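Local coordinates for aminoglycoside N(3)-acetyltransferase (Streptomyces griseus, PDB 7LAP), which probably catalyses N-acetylation of aminoglycoside antibiotics at the 3-amino group, most likely from acetyl-CoA, and so mediates resistance to them, at residues G230-S235 and R282-H287; V177-L180 and D185-T188; D159-G164 and I225-G230; L253-G258 and V277-R282; C79-A84 and Y207-E212. All coordinates share one frame; numbering follows the deposited sequence.

Contact 1 (G230-S235 and R282-H287); sequences GAFDYS and RWIEEH
The CG2 methyl of Ile284 sits over one face of the Phe232 ring, a CH-pi contact with the methyl 4.0 Å from the ring centroid and 29° off the normal. This is the tight part of the interface: CG2 comes to 3.6 Å from Phe232 CE1, nearer than to CD1 or CZ, and the two side chains cross at about a right angle. The other branch of Ile284 serves a second aromatic. With CG1 beside the backbone N (chi1 -66°), CG1 lies near the plane of the Tyr234 ring at its edge, and CD1 ends 3.9 Å from Tyr234 OH. That hydroxyl is buried, but it is hydrogen-bonded to Glu194 OE2 of helix 189-196. Packing slackens toward Trp283, whose CZ3 approaches Tyr234 CD1 at 4.0 Å; the indole also packs on Val247 and Ile248 of helix 244-254. At the solvent side, Asp233 and Ser235 are exposed and make no contact with 282-287. There the loop makes a local bond of its own, Ser235 N giving a 2.7 Å hydrogen bond to Asp233 OD1 from above the carboxylate plane. The whole is apolar packing of a loop that contains an Asx turn against the C-terminal helix 273-289.

Contact 2 (V177-L180 and D185-T188); sequences VLLL and DTMT
Val177 and Leu179, alternate residues on one face of strand 176-180 in the central mixed sheet, receive the loop that leads from this strand into helix 189-196. Their first shell is small and mostly apolar. Val177 CG1 meets Met187 CG at 4.0 Å, the two side chains crossing at a slant, while Leu179 runs past Thr186 in the opposite direction. Between the matched residues Leu179 and Met187 the CA atoms remain 7.5 Å apart, and no hydrogen bond joins the two segments, which meet through side chains. Met187 extends from the loop with CG anti to the backbone N (chi1 -167°) and then bends at its last torsion, chi3 -76°; it also packs on Phe271 of the neighbouring strand 266-272. Further out, the strand is fixed by backbone hydrogen bonds on both flanks, Leu178 with Met43 and His45, Val177 with Phe271, and Leu179 with Arg269. Leu178 points away from the loop, and its side chain touches helices 24-34 and 58-69. The loop has its own tie: Thr186 OG1 is hydrogen-bonded to Pro183 O, inside the same connection. That satisfied hydroxyl oxygen is also the atom touching the strand, 3.8 Å from Leu179 CD2.

Contact 3 (D159-G164 and I225-G230); sequences DPHGPG and IDSEHG
With CG beside the backbone N (chi1 -62°) and the ring turned by chi2 of 100°, His161 reaches from the loop between helices 148-152 and 166-172 to Ile225 and Ser227, where the chain leaves strand 216-225 of the two-stranded hairpin. The backbone points Ser227 CB at the imidazole, and chi1 of 75° places OG nearby as well: His161 CE1 lies 3.9 Å from Ser227 CB and 4.1 Å from Ser227 OG. Ile225 adds CG1, 4.2 Å from His161 ND1. The approaches are oblique to the ring. Each loop is shaped from within. A type I turn from Asp159 to Gly162, closed by Gly162 N to Asp159 O, presents the histidine at its third position. Across from it, Asp226 OD1 accepts from the backbone N of both Glu228 and His229, so one carboxylate oxygen curls the chain just after Ser227. Outside the pair, His161 ND1 is hydrogen-bonded to Asp224 OD1, its ring meets that of His191, and its carbonyl O accepts from His192 ND1. No hydrogen bond links the two segments themselves. The imidazole is therefore oriented through ND1 by Asp224, next to the segment that it packs on, while the cross-contact supplies van der Waals packing.

Contact 4 (L253-G258 and V277-R282); sequences LAAGIG and VEFGVR
Phe279 projects from helix 273-289 against Ala255 and Ile257, which follow the C-terminal end of helix 244-254, where a Schellman motif closes the helix at Gly256. The phenyl group is put there by its first torsion: CG is anti to the backbone N (chi1 -176°), which carries the ring out from the helix toward the neighbouring turn. Two methyl groups meet it at different points along one side of the ring. Ile257 takes a conformation with CG1 beside the backbone N (chi1 -65°) and an extended second torsion, so that CD1 is the advancing atom; it lies 3.8 Å from Phe279 CD2 and nearly as close, 3.9 Å, to Phe279 CB. Its approach is thus at the root of the aromatic side chain, and the two residues cross at an oblique angle. Both methyls stand obliquely to the ring plane. Positive phi at Gly256 (85°) turns the chain between these two hydrophobic residues, and the helix end is marked by Gly256 N bonding to Leu253 O at 2.9 Å. Ser251 and Met252 of helix 244-254 also touch the phenyl. This is a surface contact, with Ala255 exposed. The remaining methyl, Ala255 CB, reaches further out along the ring, ending 3.7 Å from Phe279 CE2.

Contact 5 (C79-A84 and Y207-E212); sequences CGWNDA and YEQPIE
Buried loop-to-strand packing joins the turn after strand 74-78 of the central sheet to strand 204-213 of the separate two-stranded hairpin, with Trp81 and Ala84 meeting Gln209 and Pro210. The indole reaches across with CG anti to the backbone N (chi1 -178°) and presents its six-membered ring: Trp81 CH2 is 4.1 Å from Pro210 CG, the two side chains at about a right angle, and CZ3 is equally far from Pro210 O. Gln209 OE1 lies near the indole plane at its edge, 4.2 Å from Trp81 CE3. The type I turn from Trp81 to Ala84 folds back over the tryptophan, laying Ala84 CA 3.5 Å above the indole plane, toward the rim of one face; Ala84 CB then touches Gln209 NE2 at 3.7 Å. Beyond the pair, Phe107 meets the indole edge-to-face, and Gln209 NE2 is hydrogen-bonded to Asp138 OD1. The same turn faces the second subunit, where Asp83 OD2 forms a salt bridge with Arg120 of that chain. No hydrogen bond crosses between loop and strand, so between them the glutamine contributes van der Waals contact, while its buried NE2 is satisfied by Asp138.

How the contacts relate
Contacts 1 and 3 adjoin: they share Gly230 and touch through Ala231 CB and Ile225 CD1, 4.0 Å apart, so the chain leaving strand 216-225 passes directly from one to the other. Contacts 1 and 4 share Arg282 and occupy successive turns of helix 273-289, their centres 14 Å apart. Contact 2 is more central, 7 Å from the middle of the chain, and comes within about 5 Å of contact 3 at the nearest atoms, without touching. Contacts 3 and 5 alternate along the sequence, with centres 15 Å apart; both bring the hairpin region against loops of the main body. Contacts 4 and 5 lie on opposite sides of the chain's centre, with their own centres 32 Å apart.

Contact 1 (G230-S235 and R282-H287)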
# COMPACT_ATOMS: atom_id res chain seq x y z
N GLY B 230 -19.19 -8.23 -16.30
CA GLY B 230 -19.51 -7.79 -17.64
C GLY B 230 -20.91 -7.23 -17.74
O GLY B 230 -21.86 -7.79 -17.16
N ALA B 231 -21.06 -6.13 -18.47
CA ALA B 231 -22.37 -5.51 -18.61
C ALA B 231 -23.29 -6.29 -19.54
O ALA B 231 -24.49 -5.99 -19.62
CB ALA B 231 -22.20 -4.07 -19.09
N PHE B 232 -22.77 -7.29 -20.25
CA PHE B 232 -23.60 -8.13 -21.10
C PHE B 232 -23.17 -9.57 -20.92
O PHE B 232 -22.17 -9.86 -20.25
CB PHE B 232 -23.48 -7.74 -22.58
CG PHE B 232 -23.81 -6.30 -22.85
CD1 PHE B 232 -22.85 -5.32 -22.71
CD2 PHE B 232 -25.09 -5.94 -23.23
CE1 PHE B 232 -23.16 -3.99 -22.94
CE2 PHE B 232 -25.40 -4.61 -23.47
CZ PHE B 232 -24.44 -3.64 -23.32
N ASP B 233 -23.93 -10.48 -21.50
CA ASP B 233 -23.40 -11.82 -21.70
C ASP B 233 -22.65 -11.80 -23.01
O ASP B 233 -23.25 -11.67 -24.09
CB ASP B 233 -24.49 -12.89 -21.69
CG ASP B 233 -23.90 -14.28 -21.71
OD1 ASP B 233 -22.68 -14.40 -21.93
OD2 ASP B 233 -24.64 -15.26 -21.47
N TYR B 234 -21.33 -11.92 -22.92
CA TYR B 234 -20.46 -12.01 -24.08
C TYR B 234 -20.25 -13.44 -24.55
O TYR B 234 -19.30 -13.69 -25.30
CB TYR B 234 -19.13 -11.37 -23.74
CG TYR B 234 -19.20 -9.92 -23.34
CD1 TYR B 234 -19.32 -8.93 -24.31
CD2 TYR B 234 -19.12 -9.53 -22.01
CE1 TYR B 234 -19.36 -7.60 -23.96
CE2 TYR B 234 -19.15 -8.21 -21.65
CZ TYR B 234 -19.27 -7.24 -22.63
OH TYR B 234 -19.30 -5.91 -22.28
N SER B 235 -21.11 -14.38 -24.13
CA SER B 235 -20.99 -15.79 -24.48
C SER B 235 -20.85 -16.03 -25.98
O SER B 235 -20.06 -16.87 -26.42
CB SER B 235 -22.21 -16.54 -23.98
OG SER B 235 -23.32 -16.27 -24.83
N ARG B 282 -19.03 0.28 -30.64
CA ARG B 282 -19.42 -0.32 -31.91
C ARG B 282 -19.18 -1.83 -31.89
O ARG B 282 -19.97 -2.61 -32.43
CB ARG B 282 -18.68 0.33 -33.06
CG ARG B 282 -18.94 -0.33 -34.41
CD ARG B 282 -18.60 0.61 -35.55
NE ARG B 282 -17.27 1.17 -35.31
CZ ARG B 282 -16.13 0.54 -35.60
NH1 ARG B 282 -16.16 -0.66 -36.19
NH2 ARG B 282 -14.97 1.12 -35.32
N TRP B 283 -18.10 -2.26 -31.24
CA TRP B 283 -17.87 -3.69 -31.09
C TRP B 283 -19.02 -4.35 -30.33
O TRP B 283 -19.57 -5.37 -30.77
CB TRP B 283 -16.54 -3.93 -30.37
CG TRP B 283 -16.11 -5.37 -30.39
CD1 TRP B 283 -15.25 -5.96 -31.28
CD2 TRP B 283 -16.52 -6.39 -29.48
NE1 TRP B 283 -15.11 -7.29 -30.97
CE2 TRP B 283 -15.87 -7.58 -29.87
CE3 TRP B 283 -17.37 -6.41 -28.37
CZ2 TRP B 283 -16.05 -8.78 -29.19
CZ3 TRP B 283 -17.54 -7.60 -27.69
CH2 TRP B 283 -16.89 -8.77 -28.10
N ILE B 284 -19.42 -3.76 -29.21
CA ILE B 284 -20.45 -4.37 -28.37
C ILE B 284 -21.79 -4.37 -29.09
O ILE B 284 -22.53 -5.35 -29.03
CB ILE B 284 -20.53 -3.64 -27.02
CG1 ILE B 284 -19.24 -3.86 -26.23
CG2 ILE B 284 -21.76 -4.10 -26.25
CD1 ILE B 284 -19.17 -3.03 -24.96
N GLU B 285 -22.11 -3.27 -29.77
CA GLU B 285 -23.41 -3.18 -30.41
C GLU B 285 -23.50 -4.08 -31.63
O GLU B 285 -24.56 -4.65 -31.91
CB GLU B 285 -23.70 -1.73 -30.77
CG GLU B 285 -23.93 -0.89 -29.52
CD GLU B 285 -24.20 0.56 -29.82
OE1 GLU B 285 -23.89 1.00 -30.94
OE2 GLU B 285 -24.74 1.27 -28.92
N GLU B 286 -22.39 -4.26 -32.35
CA GLU B 286 -22.45 -5.12 -33.52
C GLU B 286 -22.46 -6.59 -33.13
O GLU B 286 -23.24 -7.37 -33.68
CB GLU B 286 -21.31 -4.80 -34.48
CG GLU B 286 -21.48 -3.43 -35.12
CD GLU B 286 -20.33 -3.03 -36.03
OE1 GLU B 286 -19.23 -3.62 -35.92
OE2 GLU B 286 -20.54 -2.10 -36.84
N HIS B 287 -21.64 -6.98 -32.15
CA HIS B 287 -21.65 -8.39 -31.76
C HIS B 287 -22.92 -8.78 -31.01
O HIS B 287 -23.37 -9.92 -31.12
CB HIS B 287 -20.40 -8.70 -30.94
CG HIS B 287 -19.16 -8.84 -31.76
ND1 HIS B 287 -18.52 -7.76 -32.34
CD2 HIS B 287 -18.45 -9.93 -32.13
CE1 HIS B 287 -17.47 -8.18 -33.02
NE2 HIS B 287 -17.40 -9.49 -32.90

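Contact 2 (V177-L180 and D185-T188)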
# COMPACT_ATOMS: atom_id res chain seq x y z
N VAL B 177 -5.01 6.38 -23.02
CA VAL B 177 -4.90 5.25 -22.11
C VAL B 177 -3.57 4.56 -22.37
O VAL B 177 -3.25 4.21 -23.51
CB VAL B 177 -6.08 4.27 -22.27
CG1 VAL B 177 -5.93 3.10 -21.31
CG2 VAL B 177 -7.39 5.01 -21.97
N LEU B 178 -2.79 4.37 -21.30
CA LEU B 178 -1.51 3.67 -21.37
C LEU B 178 -1.61 2.36 -20.57
O LEU B 178 -1.93 2.38 -19.37
CB LEU B 178 -0.41 4.58 -20.82
CG LEU B 178 0.95 3.90 -20.63
CD1 LEU B 178 1.56 3.57 -21.98
CD2 LEU B 178 1.85 4.82 -19.81
N LEU B 179 -1.37 1.22 -21.23
CA LEU B 179 -1.13 -0.03 -20.53
C LEU B 179 0.37 -0.19 -20.41
O LEU B 179 1.06 -0.37 -21.41
CB LEU B 179 -1.74 -1.21 -21.28
CG LEU B 179 -3.21 -1.00 -21.63
CD1 LEU B 179 -3.71 -2.27 -22.41
CD2 LEU B 179 -4.07 -0.67 -20.41
N LEU B 180 0.87 -0.15 -19.18
CA LEU B 180 2.30 -0.16 -18.90
C LEU B 180 2.66 -1.52 -18.29
O LEU B 180 2.71 -1.71 -17.07
CB LEU B 180 2.62 1.06 -18.01
CG LEU B 180 4.07 1.35 -17.59
CD1 LEU B 180 4.99 1.30 -18.73
CD2 LEU B 180 4.22 2.66 -16.81
N ASP B 185 -6.83 -6.79 -20.69
CA ASP B 185 -8.13 -6.79 -20.01
C ASP B 185 -8.24 -5.74 -18.91
O ASP B 185 -9.34 -5.56 -18.38
CB ASP B 185 -8.43 -8.16 -19.42
CG ASP B 185 -7.22 -8.78 -18.76
OD1 ASP B 185 -6.99 -8.49 -17.57
OD2 ASP B 185 -6.48 -9.53 -19.45
N THR B 186 -7.17 -5.03 -18.57
CA THR B 186 -7.23 -4.05 -17.50
C THR B 186 -7.73 -2.69 -17.96
O THR B 186 -7.80 -1.76 -17.15
CB THR B 186 -5.84 -3.88 -16.83
OG1 THR B 186 -4.93 -3.26 -17.74
CG2 THR B 186 -5.28 -5.21 -16.43
N MET B 187 -8.11 -2.53 -19.23
CA MET B 187 -8.52 -1.22 -19.70
C MET B 187 -9.90 -0.81 -19.14
O MET B 187 -10.94 -1.12 -19.73
CB MET B 187 -8.54 -1.16 -21.23
CG MET B 187 -8.65 0.26 -21.74
SD MET B 187 -9.03 0.38 -23.49
CE MET B 187 -7.41 -0.04 -24.13
N THR B 188 -9.87 -0.06 -18.03
CA THR B 188 -11.07 0.42 -17.34
C THR B 188 -11.98 1.23 -18.26
O THR B 188 -13.21 1.20 -18.12
CB THR B 188 -10.63 1.29 -16.14
OG1 THR B 188 -10.21 0.44 -15.07
CG2 THR B 188 -11.74 2.24 -15.64

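Contact 3 (D159-G164 and I225-G230)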
# COMPACT_ATOMS: atom_id res chain seq x y z
N ASP B 159 -24.81 5.45 -12.25
CA ASP B 159 -24.15 5.36 -13.54
C ASP B 159 -22.76 6.00 -13.48
O ASP B 159 -22.46 6.91 -14.26
CB ASP B 159 -25.01 6.00 -14.64
CG ASP B 159 -24.74 5.42 -16.03
OD1 ASP B 159 -24.27 4.26 -16.13
OD2 ASP B 159 -25.00 6.11 -17.05
N PRO B 160 -21.89 5.58 -12.56
CA PRO B 160 -20.58 6.25 -12.43
C PRO B 160 -19.59 5.97 -13.57
O PRO B 160 -18.48 6.52 -13.54
CB PRO B 160 -20.04 5.69 -11.11
CG PRO B 160 -20.60 4.28 -11.07
CD PRO B 160 -22.00 4.39 -11.69
N HIS B 161 -19.92 5.13 -14.55
CA HIS B 161 -19.10 4.99 -15.75
C HIS B 161 -19.73 5.68 -16.96
O HIS B 161 -19.23 5.50 -18.08
CB HIS B 161 -18.87 3.51 -16.11
CG HIS B 161 -18.12 2.76 -15.07
ND1 HIS B 161 -18.75 1.93 -14.16
CD2 HIS B 161 -16.80 2.68 -14.80
CE1 HIS B 161 -17.84 1.38 -13.37
NE2 HIS B 161 -16.65 1.81 -13.74
N GLY B 162 -20.81 6.42 -16.76
CA GLY B 162 -21.60 6.88 -17.87
C GLY B 162 -21.30 8.30 -18.31
O GLY B 162 -20.21 8.84 -18.12
N PRO B 163 -22.35 8.95 -18.82
CA PRO B 163 -22.30 10.25 -19.47
C PRO B 163 -21.69 11.33 -18.62
O PRO B 163 -21.02 12.19 -19.20
CB PRO B 163 -23.78 10.57 -19.73
CG PRO B 163 -24.44 9.24 -19.81
CD PRO B 163 -23.71 8.38 -18.81
N GLY B 164 -21.87 11.34 -17.31
CA GLY B 164 -21.28 12.48 -16.65
C GLY B 164 -19.88 12.28 -16.09
O GLY B 164 -19.30 13.20 -15.50
N ILE B 225 -23.60 -0.27 -14.14
CA ILE B 225 -23.49 -1.52 -14.90
C ILE B 225 -22.68 -2.53 -14.09
O ILE B 225 -21.92 -2.19 -13.18
CB ILE B 225 -22.87 -1.30 -16.29
CG1 ILE B 225 -21.52 -0.60 -16.14
CG2 ILE B 225 -23.79 -0.51 -17.18
CD1 ILE B 225 -20.39 -1.23 -16.95
N ASP B 226 -22.85 -3.81 -14.42
CA ASP B 226 -22.16 -4.88 -13.72
C ASP B 226 -20.70 -4.88 -14.19
O ASP B 226 -20.32 -5.57 -15.13
CB ASP B 226 -22.84 -6.22 -13.99
CG ASP B 226 -22.22 -7.36 -13.21
OD1 ASP B 226 -21.06 -7.25 -12.78
OD2 ASP B 226 -22.92 -8.37 -13.03
N SER B 227 -19.89 -4.07 -13.52
CA SER B 227 -18.50 -3.93 -13.93
C SER B 227 -17.62 -5.03 -13.37
O SER B 227 -16.39 -4.90 -13.41
CB SER B 227 -17.95 -2.56 -13.51
OG SER B 227 -17.67 -2.50 -12.11
N GLU B 228 -18.22 -6.09 -12.85
CA GLU B 228 -17.48 -7.22 -12.31
C GLU B 228 -17.59 -8.45 -13.20
O GLU B 228 -16.57 -9.09 -13.48
CB GLU B 228 -17.99 -7.55 -10.90
CG GLU B 228 -17.26 -8.70 -10.24
CD GLU B 228 -17.50 -8.76 -8.74
OE1 GLU B 228 -17.15 -7.78 -8.04
OE2 GLU B 228 -18.05 -9.77 -8.25
N HIS B 229 -18.80 -8.78 -13.66
CA HIS B 229 -19.04 -9.92 -14.54
C HIS B 229 -19.41 -9.49 -15.95
O HIS B 229 -19.94 -10.30 -16.72
CB HIS B 229 -20.13 -10.81 -13.97
CG HIS B 229 -20.04 -10.99 -12.49
ND1 HIS B 229 -21.12 -10.82 -11.65
CD2 HIS B 229 -19.00 -11.32 -11.70
CE1 HIS B 229 -20.75 -11.04 -10.41
NE2 HIS B 229 -19.46 -11.34 -10.40
N GLY B 230 -19.19 -8.23 -16.30
CA GLY B 230 -19.51 -7.79 -17.64
C GLY B 230 -20.91 -7.23 -17.74
O GLY B 230 -21.86 -7.79 -17.16

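Contact 4 (L253-G258 and V277-R282)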
# COMPACT_ATOMS: atom_id res chain seq x y z
N LEU B 253 -6.58 -3.08 -31.50
CA LEU B 253 -5.20 -3.00 -31.97
C LEU B 253 -5.07 -3.46 -33.41
O LEU B 253 -4.38 -2.82 -34.21
CB LEU B 253 -4.29 -3.83 -31.07
CG LEU B 253 -4.02 -3.21 -29.70
CD1 LEU B 253 -3.58 -4.31 -28.70
CD2 LEU B 253 -2.95 -2.12 -29.84
N ALA B 254 -5.75 -4.56 -33.76
CA ALA B 254 -5.68 -5.10 -35.11
C ALA B 254 -6.29 -4.15 -36.13
O ALA B 254 -5.87 -4.12 -37.28
CB ALA B 254 -6.38 -6.46 -35.18
N ALA B 255 -7.27 -3.36 -35.72
CA ALA B 255 -7.84 -2.32 -36.57
C ALA B 255 -6.98 -1.07 -36.66
O ALA B 255 -7.43 -0.07 -37.24
CB ALA B 255 -9.23 -1.94 -36.05
N GLY B 256 -5.78 -1.07 -36.06
CA GLY B 256 -4.89 0.08 -36.12
C GLY B 256 -5.12 1.16 -35.09
O GLY B 256 -4.59 2.27 -35.26
N ILE B 257 -5.87 0.89 -34.03
CA ILE B 257 -6.08 1.86 -32.96
C ILE B 257 -5.16 1.47 -31.81
O ILE B 257 -5.35 0.42 -31.19
CB ILE B 257 -7.55 1.91 -32.52
CG1 ILE B 257 -8.42 2.41 -33.67
CG2 ILE B 257 -7.72 2.77 -31.31
CD1 ILE B 257 -9.89 2.16 -33.46
N GLY B 258 -4.18 2.30 -31.50
CA GLY B 258 -3.26 2.00 -30.42
C GLY B 258 -1.87 1.68 -30.95
O GLY B 258 -1.70 1.13 -32.05
N VAL B 277 -12.98 4.20 -27.20
CA VAL B 277 -14.36 4.08 -26.74
C VAL B 277 -15.29 3.93 -27.92
O VAL B 277 -16.19 3.08 -27.92
CB VAL B 277 -14.75 5.29 -25.87
CG1 VAL B 277 -16.25 5.46 -25.86
CG2 VAL B 277 -14.28 5.09 -24.48
N GLU B 278 -15.11 4.76 -28.95
CA GLU B 278 -15.91 4.61 -30.16
C GLU B 278 -15.82 3.19 -30.72
O GLU B 278 -16.83 2.58 -31.07
CB GLU B 278 -15.45 5.64 -31.19
CG GLU B 278 -16.03 5.47 -32.58
CD GLU B 278 -15.53 6.55 -33.51
OE1 GLU B 278 -14.32 6.90 -33.44
OE2 GLU B 278 -16.34 7.08 -34.30
N PHE B 279 -14.60 2.64 -30.77
CA PHE B 279 -14.46 1.27 -31.25
C PHE B 279 -15.17 0.29 -30.33
O PHE B 279 -15.82 -0.66 -30.79
CB PHE B 279 -12.98 0.90 -31.38
CG PHE B 279 -12.73 -0.46 -31.97
CD1 PHE B 279 -12.75 -1.59 -31.16
CD2 PHE B 279 -12.47 -0.60 -33.33
CE1 PHE B 279 -12.51 -2.86 -31.70
CE2 PHE B 279 -12.24 -1.86 -33.89
CZ PHE B 279 -12.27 -3.00 -33.07
N GLY B 280 -15.05 0.49 -29.01
CA GLY B 280 -15.58 -0.48 -28.08
C GLY B 280 -17.09 -0.54 -28.13
O GLY B 280 -17.69 -1.63 -28.12
N VAL B 281 -17.74 0.62 -28.21
CA VAL B 281 -19.20 0.60 -28.23
C VAL B 281 -19.70 -0.02 -29.53
O VAL B 281 -20.65 -0.80 -29.53
CB VAL B 281 -19.75 2.01 -28.00
CG1 VAL B 281 -19.52 2.44 -26.58
CG2 VAL B 281 -19.08 2.97 -28.91
N ARG B 282 -19.03 0.28 -30.64
CA ARG B 282 -19.42 -0.32 -31.91
C ARG B 282 -19.18 -1.83 -31.89
O ARG B 282 -19.97 -2.61 -32.43
CB ARG B 282 -18.68 0.33 -33.06
CG ARG B 282 -18.94 -0.33 -34.41
CD ARG B 282 -18.60 0.61 -35.55
NE ARG B 282 -17.27 1.17 -35.31
CZ ARG B 282 -16.13 0.54 -35.60
NH1 ARG B 282 -16.16 -0.66 -36.19
NH2 ARG B 282 -14.97 1.12 -35.32

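Contact 5 (C79-A84 and Y207-E212)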
# COMPACT_ATOMS: atom_id res chain seq x y z
N CYS B 79 -8.64 3.72 -8.85
CA CYS B 79 -8.37 3.35 -7.45
C CYS B 79 -9.38 2.36 -6.87
O CYS B 79 -9.01 1.27 -6.40
CB CYS B 79 -8.38 4.62 -6.56
SG CYS B 79 -6.99 5.67 -6.83
N GLY B 80 -10.66 2.71 -6.85
CA GLY B 80 -11.62 1.91 -6.08
C GLY B 80 -11.31 1.97 -4.59
O GLY B 80 -10.56 2.81 -4.12
N TRP B 81 -11.90 1.04 -3.86
CA TRP B 81 -11.84 1.01 -2.39
C TRP B 81 -11.61 -0.43 -1.93
O TRP B 81 -12.51 -1.26 -2.06
CB TRP B 81 -13.13 1.56 -1.79
CG TRP B 81 -13.17 1.64 -0.30
CD1 TRP B 81 -12.10 1.56 0.58
CD2 TRP B 81 -14.34 1.78 0.51
NE1 TRP B 81 -12.55 1.63 1.87
CE2 TRP B 81 -13.92 1.78 1.86
CE3 TRP B 81 -15.71 1.94 0.22
CZ2 TRP B 81 -14.82 1.94 2.92
CZ3 TRP B 81 -16.61 2.07 1.28
CH2 TRP B 81 -16.17 2.06 2.62
N ASN B 82 -10.41 -0.71 -1.39
CA ASN B 82 -10.07 -2.09 -1.03
C ASN B 82 -10.96 -2.63 0.07
O ASN B 82 -11.26 -3.83 0.09
CB ASN B 82 -8.62 -2.21 -0.57
CG ASN B 82 -8.15 -3.64 -0.60
OD1 ASN B 82 -7.94 -4.21 -1.67
ND2 ASN B 82 -8.03 -4.26 0.57
N ASP B 83 -11.37 -1.80 1.01
CA ASP B 83 -12.05 -2.28 2.20
C ASP B 83 -13.53 -1.90 2.22
O ASP B 83 -14.10 -1.69 3.28
CB ASP B 83 -11.32 -1.77 3.43
CG ASP B 83 -9.86 -2.19 3.39
OD1 ASP B 83 -9.64 -3.40 3.36
OD2 ASP B 83 -8.95 -1.34 3.29
N ALA B 84 -14.14 -1.80 1.04
CA ALA B 84 -15.58 -1.57 0.95
C ALA B 84 -16.34 -2.77 1.49
O ALA B 84 -15.84 -3.89 1.43
CB ALA B 84 -15.98 -1.33 -0.50
N TYR B 207 -26.14 -1.78 -5.10
CA TYR B 207 -25.44 -2.10 -3.86
C TYR B 207 -25.53 -0.88 -2.96
O TYR B 207 -25.94 0.20 -3.38
CB TYR B 207 -23.99 -2.53 -4.13
CG TYR B 207 -23.23 -1.49 -4.89
CD1 TYR B 207 -23.24 -1.47 -6.28
CD2 TYR B 207 -22.53 -0.48 -4.22
CE1 TYR B 207 -22.56 -0.49 -6.98
CE2 TYR B 207 -21.85 0.49 -4.91
CZ TYR B 207 -21.87 0.48 -6.28
OH TYR B 207 -21.21 1.47 -6.95
N GLU B 208 -25.16 -1.06 -1.71
CA GLU B 208 -25.11 0.07 -0.80
C GLU B 208 -23.70 0.20 -0.26
O GLU B 208 -22.97 -0.78 -0.16
CB GLU B 208 -26.08 -0.10 0.35
CG GLU B 208 -27.45 -0.47 -0.15
CD GLU B 208 -28.33 -0.95 0.97
OE1 GLU B 208 -28.53 -0.18 1.93
OE2 GLU B 208 -28.81 -2.10 0.89
N GLN B 209 -23.30 1.43 0.05
CA GLN B 209 -21.97 1.64 0.59
C GLN B 209 -22.02 2.89 1.44
O GLN B 209 -22.79 3.81 1.13
CB GLN B 209 -20.92 1.75 -0.52
CG GLN B 209 -20.26 0.39 -0.85
CD GLN B 209 -19.35 0.47 -2.05
OE1 GLN B 209 -18.96 1.55 -2.46
NE2 GLN B 209 -19.00 -0.68 -2.60
N PRO B 210 -21.27 2.94 2.53
CA PRO B 210 -21.29 4.11 3.40
C PRO B 210 -20.40 5.21 2.84
O PRO B 210 -19.23 4.97 2.51
CB PRO B 210 -20.77 3.57 4.73
CG PRO B 210 -19.89 2.43 4.34
CD PRO B 210 -20.46 1.83 3.09
N ILE B 211 -20.96 6.41 2.75
CA ILE B 211 -20.21 7.61 2.40
C ILE B 211 -20.40 8.66 3.50
O ILE B 211 -21.18 8.49 4.44
CB ILE B 211 -20.61 8.18 1.02
CG1 ILE B 211 -22.10 8.50 0.97
CG2 ILE B 211 -20.28 7.17 -0.08
CD1 ILE B 211 -22.47 9.67 0.05
N GLU B 212 -19.63 9.72 3.38
CA GLU B 212 -19.60 10.82 4.32
C GLU B 212 -20.05 12.08 3.58
O GLU B 212 -19.37 12.54 2.66
CB GLU B 212 -18.20 10.97 4.90
CG GLU B 212 -17.94 12.28 5.59
CD GLU B 212 -16.92 12.14 6.69
OE1 GLU B 212 -16.85 11.04 7.30
OE2 GLU B 212 -16.21 13.13 6.96